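Local coordinates for protein MJ1225 (Methanocaldococcus jannaschii, PDB 3KH5) that has four CBS domains, binds AMP and ADP and is probably an archaeal counterpart of the nucleotide-sensing gamma subunit of AMP-activated protein kinase, at residues D169-M174 with T197-L202. Numbering follows the deposited sequence.
Sequences DVARTM and TDFIKL. With AMP (adenosine monophosphate), chain C.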
loop_
_atom_site.group_PDB
_atom_site.type_symbol
_atom_site.label_atom_id
_atom_site.label_comp_id
_atom_site.label_asym_id
_atom_site.label_seq_id
_atom_site.Cartn_x
_atom_site.Cartn_y
_atom_site.Cartn_z
ATOM N N ASP A 169 -3.784 -3.734 -16.791
ATOM C CA ASP A 169 -4.223 -5.077 -16.376
ATOM C C ASP A 169 -3.651 -5.485 -15.025
ATOM O O ASP A 169 -4.338 -6.119 -14.225
ATOM C CB ASP A 169 -3.871 -6.133 -17.432
ATOM C CG ASP A 169 -4.554 -5.883 -18.770
ATOM O OD1 ASP A 169 -5.771 -5.585 -18.790
ATOM O OD2 ASP A 169 -3.872 -5.989 -19.810
ATOM N N VAL A 170 -2.390 -5.137 -14.780
ATOM C CA VAL A 170 -1.789 -5.341 -13.466
ATOM C C VAL A 170 -2.545 -4.542 -12.400
ATOM O O VAL A 170 -2.746 -5.029 -11.289
ATOM C CB VAL A 170 -0.287 -4.979 -13.463
ATOM C CG1 VAL A 170 0.295 -5.029 -12.051
ATOM C CG2 VAL A 170 0.472 -5.921 -14.377
ATOM N N ALA A 171 -2.972 -3.324 -12.747
ATOM C CA ALA A 171 -3.757 -2.474 -11.842
ATOM C C ALA A 171 -5.060 -3.140 -11.402
ATOM O O ALA A 171 -5.460 -3.050 -10.236
ATOM C CB ALA A 171 -4.047 -1.128 -12.496
ATOM N N ARG A 172 -5.727 -3.780 -12.360
ATOM C CA ARG A 172 -6.911 -4.583 -12.094
ATOM C C ARG A 172 -6.591 -5.687 -11.109
ATOM O O ARG A 172 -7.305 -5.875 -10.127
ATOM C CB ARG A 172 -7.394 -5.210 -13.388
ATOM C CG ARG A 172 -8.103 -4.253 -14.283
ATOM C CD ARG A 172 -9.577 -4.458 -14.123
ATOM N NE ARG A 172 -10.180 -4.524 -15.442
ATOM C CZ ARG A 172 -11.421 -4.149 -15.720
ATOM N NH1 ARG A 172 -12.212 -3.672 -14.766
ATOM N NH2 ARG A 172 -11.875 -4.248 -16.963
ATOM N N THR A 173 -5.505 -6.410 -11.380
ATOM C CA THR A 173 -5.083 -7.514 -10.529
ATOM C C THR A 173 -4.851 -7.032 -9.105
ATOM O O THR A 173 -5.294 -7.683 -8.161
ATOM C CB THR A 173 -3.815 -8.217 -11.070
ATOM O OG1 THR A 173 -4.037 -8.635 -12.421
ATOM C CG2 THR A 173 -3.468 -9.440 -10.235
ATOM N N MET A 174 -4.175 -5.894 -8.951
ATOM C CA MET A 174 -3.895 -5.353 -7.622
ATOM C C MET A 174 -5.183 -5.000 -6.881
ATOM O O MET A 174 -5.382 -5.400 -5.730
ATOM C CB MET A 174 -3.006 -4.106 -7.714
ATOM C CG MET A 174 -1.551 -4.365 -8.068
ATOM S SD MET A 174 -0.610 -2.823 -8.162
ATOM C CE MET A 174 1.026 -3.483 -8.492
ATOM N N THR A 197 3.033 1.694 -5.410
ATOM C CA THR A 197 3.963 2.827 -5.287
ATOM C C THR A 197 4.674 3.138 -6.612
ATOM O O THR A 197 4.840 4.309 -6.986
ATOM C CB THR A 197 5.001 2.546 -4.156
ATOM O OG1 THR A 197 4.368 2.691 -2.877
ATOM C CG2 THR A 197 6.186 3.498 -4.225
ATOM N N ASP A 198 5.083 2.080 -7.311
ATOM C CA ASP A 198 5.678 2.189 -8.644
ATOM C C ASP A 198 4.744 2.899 -9.619
ATOM O O ASP A 198 5.194 3.665 -10.476
ATOM C CB ASP A 198 6.020 0.797 -9.184
ATOM C CG ASP A 198 7.120 0.118 -8.393
ATOM O OD1 ASP A 198 8.145 0.772 -8.112
ATOM O OD2 ASP A 198 6.966 -1.075 -8.053
ATOM N N PHE A 199 3.445 2.638 -9.481
ATOM C CA PHE A 199 2.447 3.263 -10.340
ATOM C C PHE A 199 2.321 4.779 -10.047
ATOM O O PHE A 199 2.180 5.575 -10.992
ATOM C CB PHE A 199 1.097 2.500 -10.302
ATOM C CG PHE A 199 1.157 1.074 -10.867
ATOM C CD1 PHE A 199 2.326 0.570 -11.449
ATOM C CD2 PHE A 199 0.028 0.253 -10.843
ATOM C CE1 PHE A 199 2.374 -0.730 -11.969
ATOM C CE2 PHE A 199 0.067 -1.050 -11.367
ATOM C CZ PHE A 199 1.244 -1.537 -11.928
ATOM N N ILE A 200 2.418 5.173 -8.765
ATOM C CA ILE A 200 2.432 6.604 -8.385
ATOM C C ILE A 200 3.688 7.311 -8.885
ATOM O O ILE A 200 3.627 8.457 -9.367
ATOM C CB ILE A 200 2.420 6.854 -6.842
ATOM C CG1 ILE A 200 1.431 5.929 -6.090
ATOM C CG2 ILE A 200 2.088 8.342 -6.533
ATOM C CD1 ILE A 200 -0.024 6.144 -6.469
ATOM N N LYS A 201 4.829 6.642 -8.730
ATOM C CA LYS A 201 6.120 7.184 -9.140
ATOM C C LYS A 201 6.158 7.415 -10.643
ATOM O O LYS A 201 6.738 8.400 -11.108
ATOM C CB LYS A 201 7.255 6.244 -8.737
ATOM C CG LYS A 201 7.568 6.213 -7.249
ATOM C CD LYS A 201 8.621 5.150 -6.968
ATOM C CE LYS A 201 9.270 5.343 -5.606
ATOM N NZ LYS A 201 10.245 4.254 -5.308
ATOM N N LEU A 202 5.543 6.503 -11.396
ATOM C CA LEU A 202 5.424 6.657 -12.840
ATOM C C LEU A 202 4.669 7.940 -13.190
ATOM O O LEU A 202 5.069 8.662 -14.100
ATOM C CB LEU A 202 4.748 5.436 -13.473
ATOM C CG LEU A 202 4.691 5.407 -15.008
ATOM C CD1 LEU A 202 6.086 5.468 -15.637
ATOM C CD2 LEU A 202 3.960 4.173 -15.491
HETATM P P AMP C . 6.126 -0.291 -1.204
HETATM O O1P AMP C . 6.023 0.904 -0.328
HETATM O O2P AMP C . 4.763 -0.518 -2.039
HETATM O O3P AMP C . 6.334 -1.659 -0.359
HETATM O "O5'" AMP C . 7.305 -0.208 -2.288
HETATM C "C5'" AMP C . 8.270 0.871 -2.338
HETATM C "C4'" AMP C . 9.409 0.499 -3.290
HETATM O "O4'" AMP C . 10.010 -0.701 -2.723
HETATM C "C3'" AMP C . 8.779 0.110 -4.640
HETATM O "O3'" AMP C . 9.588 0.588 -5.735
HETATM C "C2'" AMP C . 8.797 -1.417 -4.605
HETATM O "O2'" AMP C . 8.961 -1.942 -5.928
HETATM C "C1'" AMP C . 10.028 -1.712 -3.742
HETATM N N9 AMP C . 9.957 -3.047 -3.078
HETATM C C8 AMP C . 8.940 -3.531 -2.357
HETATM N N7 AMP C . 9.237 -4.756 -1.924
HETATM C C5 AMP C . 10.452 -5.051 -2.375
HETATM C C6 AMP C . 11.273 -6.161 -2.247
HETATM N N6 AMP C . 10.863 -7.220 -1.553
HETATM N N1 AMP C . 12.483 -6.143 -2.836
HETATM C C2 AMP C . 12.900 -5.088 -3.531
HETATM N N3 AMP C . 12.138 -4.011 -3.670
HETATM C C4 AMP C . 10.916 -3.967 -3.105
#
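The Phe199 ring meets helix 167-177 with its far edge: Val170 CG1 lies near the ring plane, 3.6 Å from Phe199 CZ, and the backbone N of Ala171 also sits at that edge, 4.0 Å from CE2. Met174 comes in obliquely, in a Met-aromatic contact with SD 4.5 Å from the ring centroid and 43° off the normal. Its extended chain carries SD and CE along to the ring, and the unbranched, pliable thioether suits this slanted approach. With CG1 anti to the backbone N (chi1 173°), Val170 sets that methyl against the ring edge. Ala171 is small enough to let the aromatic edge come up to the helix backbone. These are the two helices of a CBS domain, whose β-strands 181-186 and 189-195 fill most of the connection between them; here their short segments run roughly antiparallel, 139° apart. Their axes come no nearer than 12.1 Å, and Phe199 fills this gap together with Val170 and Met174 from the other helix. Met225 and Ile228 from helix 225-228 and Met61 from helix 54-63 also pack on Phe199. One residue earlier, the helix turns from packing to ligand binding: Asp198 OD1 accepts a bond from O3' of AMP (2.8 Å) and OD2 one from O2' (3.0 Å), a carboxylate being matched to a cis-diol. An asparagine here would probably leave one ribose hydroxyl without its acceptor, since its amide has a single oxygen. Thr197 OG1 makes a weak bond to phosphate oxygen O2P, 3.3 Å away.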